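Local structure of putative alpha-L-fucosidase (Bacteroides thetaiotaomicron, 4H41) at residues W56-Q61 against S318-Y323; F311-F316 against H328-Y333. The protein is a putative alpha-L-fucosidase that probably takes part in breaking down host glycans. All blocks are in the same frame, centred on the assembly; numbering follows the deposited sequence.

How the contacts relate
Each contact has one segment, 318-323 or 311-316, from the stretch after strand 307-310. Segments 311-316 and 318-323 follow one another after that strand, and helix 324-337 closes the chain. Contact 1 ties the loop back to helix 53-65. Contact 2 ties the short helix 313-316 forward to helix 324-337. Their centres lie 9 Å apart, and the two touch. Asp59 OD2 of contact 1 sits 2.7 Å from Ser314 OG of contact 2, and Ser321 OG sits 2.6 Å from His315 O; both are probable hydrogen bonds. The residues lining the two polyether-binding pockets belong to neither contact.

Contact 1 of 2, residues W56-Q61 against S318-Y323; sequences WDLDFQ and SPQSAY
Asp59 on helix 53-65 receives two side chains from the loop 318-323. Both bonds end on the same oxygen. Ser318 OG donates to Asp59 OD1 at 2.6 Å and meets the syn lone pair of that oxygen. Gln320 NE2 donates to Asp59 OD1 at 3.1 Å and arrives from above the carboxylate plane, 39° out of it. The acceptor lies in the amide plane of Gln320, and the N-H...O angle is 157°. CG of Gln320 stands anti to the backbone N (chi1 -164°) and the chain runs on extended, which carries the amide across to the helix. The same NE2 also donates to Glu55 O. The other carboxylate oxygen, Asp59 OD2, bonds Ser314 OG of helix 313-316, so both oxygens are engaged and the carboxylate is fixed in its rotation. With an alanine here the carboxylate is gone, and the hydroxyls of Ser318 and Ser314 and the Gln320 amide would probably lose their shared partner.

The buried pair Asp59 and Ser318 is the tight part. The looser part is at Leu58, which is partly exposed. Leu58 CD2 touches Gln320 OE1 at 3.6 Å, a plain van der Waals contact, and Gln320 is itself partly exposed.

Within the loop, Ser318 OG also accepts from Gln320 N at 2.9 Å. This makes an ST turn, set in a type I beta turn from Ser318 to Ser321. The contact joins the loop that follows strand 307-310 and the short helix 313-316 to the helix after the first strand, as expected where a TIM barrel closes on itself.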
loop_
_atom_site.group_PDB
_atom_site.type_symbol
_atom_site.label_atom_id
_atom_site.label_comp_id
_atom_site.label_asym_id
_atom_site.label_seq_id
_atom_site.Cartn_x
_atom_site.Cartn_y
_atom_site.Cartn_z
ATOM N N TRP B 56 -5.094 3.719 -21.802
ATOM C CA TRP B 56 -4.476 5.053 -21.928
ATOM C C TRP B 56 -5.384 5.989 -22.698
ATOM O O TRP B 56 -5.548 7.144 -22.297
ATOM C CB TRP B 56 -3.094 4.962 -22.560
ATOM C CG TRP B 56 -2.042 4.672 -21.545
ATOM C CD1 TRP B 56 -1.332 3.521 -21.388
ATOM C CD2 TRP B 56 -1.630 5.547 -20.493
ATOM N NE1 TRP B 56 -0.465 3.644 -20.328
ATOM C CE2 TRP B 56 -0.636 4.874 -19.753
ATOM C CE3 TRP B 56 -2.043 6.815 -20.064
ATOM C CZ2 TRP B 56 -0.050 5.433 -18.601
ATOM C CZ3 TRP B 56 -1.380 7.399 -18.992
ATOM C CH2 TRP B 56 -0.404 6.701 -18.272
ATOM N N ASP B 57 -6.057 5.505 -23.737
ATOM C CA ASP B 57 -7.020 6.320 -24.479
ATOM C C ASP B 57 -8.133 6.808 -23.548
ATOM O O ASP B 57 -8.484 7.994 -23.547
ATOM C CB ASP B 57 -7.612 5.526 -25.640
ATOM C CG ASP B 57 -8.748 6.265 -26.318
ATOM O OD1 ASP B 57 -8.460 7.189 -27.108
ATOM O OD2 ASP B 57 -9.912 6.000 -25.968
ATOM N N LEU B 58 -8.663 5.913 -22.743
ATOM C CA LEU B 58 -9.709 6.292 -21.781
ATOM C C LEU B 58 -9.172 7.300 -20.742
ATOM O O LEU B 58 -9.866 8.256 -20.394
ATOM C CB LEU B 58 -10.249 5.038 -21.099
ATOM C CG LEU B 58 -11.271 5.228 -19.980
ATOM C CD1 LEU B 58 -12.529 5.920 -20.512
ATOM C CD2 LEU B 58 -11.651 3.869 -19.339
ATOM N N ASP B 59 -7.923 7.133 -20.290
ATOM C CA ASP B 59 -7.374 8.105 -19.343
ATOM C C ASP B 59 -7.216 9.464 -19.967
ATOM O O ASP B 59 -7.496 10.467 -19.295
ATOM C CB ASP B 59 -6.024 7.670 -18.715
ATOM C CG ASP B 59 -6.133 7.758 -17.215
ATOM O OD1 ASP B 59 -7.156 7.309 -16.678
ATOM O OD2 ASP B 59 -5.204 8.308 -16.581
ATOM N N PHE B 60 -6.842 9.531 -21.234
ATOM C CA PHE B 60 -6.726 10.829 -21.907
ATOM C C PHE B 60 -8.104 11.511 -21.973
ATOM O O PHE B 60 -8.196 12.743 -21.881
ATOM C CB PHE B 60 -6.107 10.682 -23.287
ATOM C CG PHE B 60 -4.593 10.824 -23.297
ATOM C CD1 PHE B 60 -3.784 9.884 -22.654
ATOM C CD2 PHE B 60 -3.979 11.876 -23.971
ATOM C CE1 PHE B 60 -2.391 10.009 -22.654
ATOM C CE2 PHE B 60 -2.581 11.975 -24.010
ATOM C CZ PHE B 60 -1.799 11.015 -23.388
ATOM N N GLN B 61 -9.184 10.725 -22.134
ATOM C CA GLN B 61 -10.547 11.258 -22.099
ATOM C C GLN B 61 -10.884 11.844 -20.718
ATOM O O GLN B 61 -11.467 12.935 -20.655
ATOM C CB GLN B 61 -11.569 10.181 -22.449
ATOM C CG GLN B 61 -11.489 9.661 -23.877
ATOM C CD GLN B 61 -12.488 8.572 -24.073
ATOM O OE1 GLN B 61 -13.677 8.774 -23.806
ATOM N NE2 GLN B 61 -12.065 7.421 -24.595
ATOM N N SER B 318 -7.180 9.769 -11.359
ATOM C CA SER B 318 -8.031 9.215 -12.400
ATOM C C SER B 318 -9.143 8.337 -11.895
ATOM O O SER B 318 -8.894 7.439 -11.109
ATOM C CB SER B 318 -7.195 8.377 -13.355
ATOM O OG SER B 318 -8.025 7.712 -14.302
ATOM N N PRO B 319 -10.344 8.422 -12.496
ATOM C CA PRO B 319 -11.390 7.421 -12.203
ATOM C C PRO B 319 -11.002 5.979 -12.561
ATOM O O PRO B 319 -11.587 5.028 -12.040
ATOM C CB PRO B 319 -12.566 7.879 -13.120
ATOM C CG PRO B 319 -12.350 9.316 -13.316
ATOM C CD PRO B 319 -10.836 9.470 -13.409
ATOM N N GLN B 320 -9.974 5.801 -13.410
ATOM C CA GLN B 320 -9.496 4.486 -13.811
ATOM C C GLN B 320 -8.385 3.946 -12.925
ATOM O O GLN B 320 -8.031 2.761 -13.044
ATOM C CB GLN B 320 -8.965 4.608 -15.254
ATOM C CG GLN B 320 -8.783 3.277 -15.943
ATOM C CD GLN B 320 -8.444 3.414 -17.409
ATOM O OE1 GLN B 320 -8.610 2.462 -18.145
ATOM N NE2 GLN B 320 -7.912 4.559 -17.877
ATOM N N SER B 321 -7.845 4.754 -12.018
ATOM C CA SER B 321 -6.754 4.288 -11.179
ATOM C C SER B 321 -7.138 3.089 -10.306
ATOM O O SER B 321 -8.235 3.034 -9.743
ATOM C CB SER B 321 -6.253 5.388 -10.250
ATOM O OG SER B 321 -5.177 4.890 -9.469
ATOM N N ALA B 322 -6.136 2.221 -10.061
ATOM C CA ALA B 322 -6.256 1.111 -9.098
ATOM C C ALA B 322 -6.457 1.639 -7.672
ATOM O O ALA B 322 -6.926 0.905 -6.801
ATOM C CB ALA B 322 -4.995 0.250 -9.155
ATOM N N TYR B 323 -6.047 2.903 -7.406
ATOM C CA TYR B 323 -6.240 3.561 -6.138
ATOM C C TYR B 323 -7.577 4.265 -6.240
ATOM O O TYR B 323 -7.660 5.359 -6.798
ATOM C CB TYR B 323 -5.101 4.567 -5.835
ATOM C CG TYR B 323 -3.701 4.008 -5.963
ATOM C CD1 TYR B 323 -3.425 2.663 -5.667
ATOM C CD2 TYR B 323 -2.632 4.829 -6.299
ATOM C CE1 TYR B 323 -2.127 2.175 -5.686
ATOM C CE2 TYR B 323 -1.332 4.334 -6.371
ATOM C CZ TYR B 323 -1.083 3.007 -6.066
ATOM O OH TYR B 323 0.185 2.487 -6.142
#

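Contact 2 of 2, residues F311-F316 against H328-Y333; sequences FEFSHF and HLYDRY
The rings of Phe313 and Tyr330 meet rim to rim, with neither lying over the face of the other. Their planes stand at 72° and their centroids are 5.9 Å apart. Tyr330 CE1 comes to the edge of the Phe313 ring, near its plane, 3.7 Å from Phe313 CZ. Seen from the tyrosine, the approach is oblique. Both side chains have CG anti to the backbone N (Phe313 chi1 180°, Tyr330 chi1 -174°), which extends each ring toward the other helix. At the Phe316 ring, His315 CB lies over one face, 3.6 Å above the ring plane and over its centre.

Across the contact Phe316 offers its backbone instead. Leu329 CD2 packs against Phe316 O at 3.4 Å. This carbonyl is buried and has no polar partner in the model.

Glu312 caps the short helix 313-316. Glu312 OE1 accepts from His315 N at 2.9 Å and from His315 ND1 at 2.7 Å. The two donors reach it from opposite faces of the carboxylate plane, which holds the imidazole against the helix start.

The tyrosine hydroxyl bonds His62 O, so Tyr330 also reaches helix 53-65, where Phe313 rests on Met63. Leu329 packs on Phe290 of helix 290-302. The contact thus sets helix 313-316, just beyond barrel strand 307-310, against the C-terminal helix 324-337, which runs between helices 53-65 and 290-302.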
loop_
_atom_site.group_PDB
_atom_site.type_symbol
_atom_site.label_atom_id
_atom_site.label_comp_id
_atom_site.label_asym_id
_atom_site.label_seq_id
_atom_site.Cartn_x
_atom_site.Cartn_y
_atom_site.Cartn_z
ATOM N N PHE B 311 2.044 15.661 -10.694
ATOM C CA PHE B 311 2.498 14.274 -10.591
ATOM C C PHE B 311 1.462 13.650 -9.645
ATOM O O PHE B 311 1.479 13.960 -8.457
ATOM C CB PHE B 311 3.924 14.134 -10.073
ATOM C CG PHE B 311 4.409 12.709 -10.176
ATOM C CD1 PHE B 311 4.055 11.770 -9.222
ATOM C CD2 PHE B 311 5.069 12.267 -11.316
ATOM C CE1 PHE B 311 4.376 10.435 -9.375
ATOM C CE2 PHE B 311 5.413 10.927 -11.463
ATOM C CZ PHE B 311 5.072 10.020 -10.485
ATOM N N GLU B 312 0.532 12.814 -10.114
ATOM C CA GLU B 312 0.361 12.315 -11.477
ATOM C C GLU B 312 -1.083 11.932 -11.654
ATOM O O GLU B 312 -1.623 11.228 -10.797
ATOM C CB GLU B 312 1.270 11.093 -11.713
ATOM C CG GLU B 312 1.326 10.652 -13.166
ATOM C CD GLU B 312 0.932 9.221 -13.499
ATOM O OE1 GLU B 312 0.260 8.583 -12.664
ATOM O OE2 GLU B 312 1.266 8.744 -14.610
ATOM N N PHE B 313 -1.697 12.366 -12.718
ATOM C CA PHE B 313 -3.127 12.119 -12.908
ATOM C C PHE B 313 -3.496 10.644 -12.922
ATOM O O PHE B 313 -4.432 10.257 -12.199
ATOM C CB PHE B 313 -3.617 12.770 -14.185
ATOM C CG PHE B 313 -5.077 12.573 -14.463
ATOM C CD1 PHE B 313 -5.519 11.481 -15.201
ATOM C CD2 PHE B 313 -6.011 13.497 -14.036
ATOM C CE1 PHE B 313 -6.877 11.280 -15.436
ATOM C CE2 PHE B 313 -7.371 13.277 -14.247
ATOM C CZ PHE B 313 -7.792 12.179 -14.964
ATOM N N SER B 314 -2.844 9.846 -13.772
ATOM C CA SER B 314 -3.269 8.443 -13.979
ATOM C C SER B 314 -3.364 7.607 -12.694
ATOM O O SER B 314 -4.240 6.757 -12.608
ATOM C CB SER B 314 -2.398 7.747 -14.998
ATOM O OG SER B 314 -2.512 8.468 -16.221
ATOM N N HIS B 315 -2.422 7.754 -11.774
ATOM C CA HIS B 315 -2.474 7.013 -10.521
ATOM C C HIS B 315 -3.272 7.711 -9.455
ATOM O O HIS B 315 -3.916 7.042 -8.614
ATOM C CB HIS B 315 -1.060 6.796 -9.965
ATOM C CG HIS B 315 -0.267 5.742 -10.677
ATOM N ND1 HIS B 315 0.394 6.007 -11.851
ATOM C CD2 HIS B 315 -0.034 4.454 -10.336
ATOM C CE1 HIS B 315 1.004 4.880 -12.192
ATOM N NE2 HIS B 315 0.807 3.941 -11.279
ATOM N N PHE B 316 -3.134 9.039 -9.368
ATOM C CA PHE B 316 -3.629 9.746 -8.200
ATOM C C PHE B 316 -4.892 10.575 -8.373
ATOM O O PHE B 316 -5.466 10.933 -7.354
ATOM C CB PHE B 316 -2.505 10.577 -7.592
ATOM C CG PHE B 316 -1.326 9.686 -7.255
ATOM C CD1 PHE B 316 -1.419 8.736 -6.252
ATOM C CD2 PHE B 316 -0.138 9.769 -7.970
ATOM C CE1 PHE B 316 -0.346 7.895 -5.946
ATOM C CE2 PHE B 316 0.949 8.936 -7.645
ATOM C CZ PHE B 316 0.816 7.981 -6.668
ATOM N N HIS B 328 -12.429 9.274 -6.392
ATOM C CA HIS B 328 -13.126 10.154 -5.483
ATOM C C HIS B 328 -12.460 11.535 -5.468
ATOM O O HIS B 328 -13.161 12.548 -5.465
ATOM C CB HIS B 328 -13.177 9.533 -4.082
ATOM C CG HIS B 328 -14.021 8.294 -4.030
ATOM N ND1 HIS B 328 -15.355 8.318 -4.415
ATOM C CD2 HIS B 328 -13.702 7.031 -3.651
ATOM C CE1 HIS B 328 -15.817 7.084 -4.232
ATOM N NE2 HIS B 328 -14.827 6.250 -3.848
ATOM N N LEU B 329 -11.128 11.600 -5.513
ATOM C CA LEU B 329 -10.414 12.885 -5.595
ATOM C C LEU B 329 -10.858 13.665 -6.840
ATOM O O LEU B 329 -11.082 14.872 -6.778
ATOM C CB LEU B 329 -8.910 12.688 -5.647
ATOM C CG LEU B 329 -8.047 13.982 -5.724
ATOM C CD1 LEU B 329 -8.401 14.973 -4.655
ATOM C CD2 LEU B 329 -6.563 13.618 -5.533
ATOM N N TYR B 330 -11.010 12.949 -7.938
ATOM C CA TYR B 330 -11.459 13.546 -9.212
ATOM C C TYR B 330 -12.830 14.185 -9.039
ATOM O O TYR B 330 -13.033 15.296 -9.491
ATOM C CB TYR B 330 -11.513 12.451 -10.271
ATOM C CG TYR B 330 -11.813 12.897 -11.686
ATOM C CD1 TYR B 330 -10.789 13.259 -12.551
ATOM C CD2 TYR B 330 -13.083 12.752 -12.218
ATOM C CE1 TYR B 330 -11.032 13.523 -13.892
ATOM C CE2 TYR B 330 -13.344 13.034 -13.558
ATOM C CZ TYR B 330 -12.308 13.379 -14.397
ATOM O OH TYR B 330 -12.564 13.618 -15.727
ATOM N N ASP B 331 -13.739 13.508 -8.328
ATOM C CA ASP B 331 -15.081 14.039 -8.052
ATOM C C ASP B 331 -15.021 15.277 -7.155
ATOM O O ASP B 331 -15.690 16.246 -7.446
ATOM C CB ASP B 331 -15.954 12.975 -7.416
ATOM C CG ASP B 331 -16.291 11.798 -8.311
ATOM O OD1 ASP B 331 -16.080 11.906 -9.547
ATOM O OD2 ASP B 331 -16.718 10.745 -7.768
ATOM N N ARG B 332 -14.215 15.257 -6.091
ATOM C CA ARG B 332 -14.084 16.440 -5.195
ATOM C C ARG B 332 -13.498 17.625 -5.951
ATOM O O ARG B 332 -13.918 18.772 -5.741
ATOM C CB ARG B 332 -13.206 16.126 -3.977
ATOM C CG ARG B 332 -13.647 14.975 -3.080
ATOM C CD ARG B 332 -14.942 15.183 -2.297
ATOM N NE ARG B 332 -16.155 15.113 -3.118
ATOM C CZ ARG B 332 -16.669 14.018 -3.680
ATOM N NH1 ARG B 332 -16.109 12.823 -3.483
ATOM N NH2 ARG B 332 -17.751 14.103 -4.428
ATOM N N TYR B 333 -12.526 17.350 -6.832
ATOM C CA TYR B 333 -11.869 18.356 -7.681
ATOM C C TYR B 333 -12.874 18.993 -8.630
ATOM O O TYR B 333 -12.966 20.227 -8.724
ATOM C CB TYR B 333 -10.716 17.683 -8.433
ATOM C CG TYR B 333 -9.936 18.598 -9.322
ATOM C CD1 TYR B 333 -10.328 18.823 -10.630
ATOM C CD2 TYR B 333 -8.799 19.251 -8.858
ATOM C CE1 TYR B 333 -9.610 19.682 -11.464
ATOM C CE2 TYR B 333 -8.041 20.070 -9.699
ATOM C CZ TYR B 333 -8.467 20.304 -10.991
ATOM O OH TYR B 333 -7.776 21.170 -11.788
#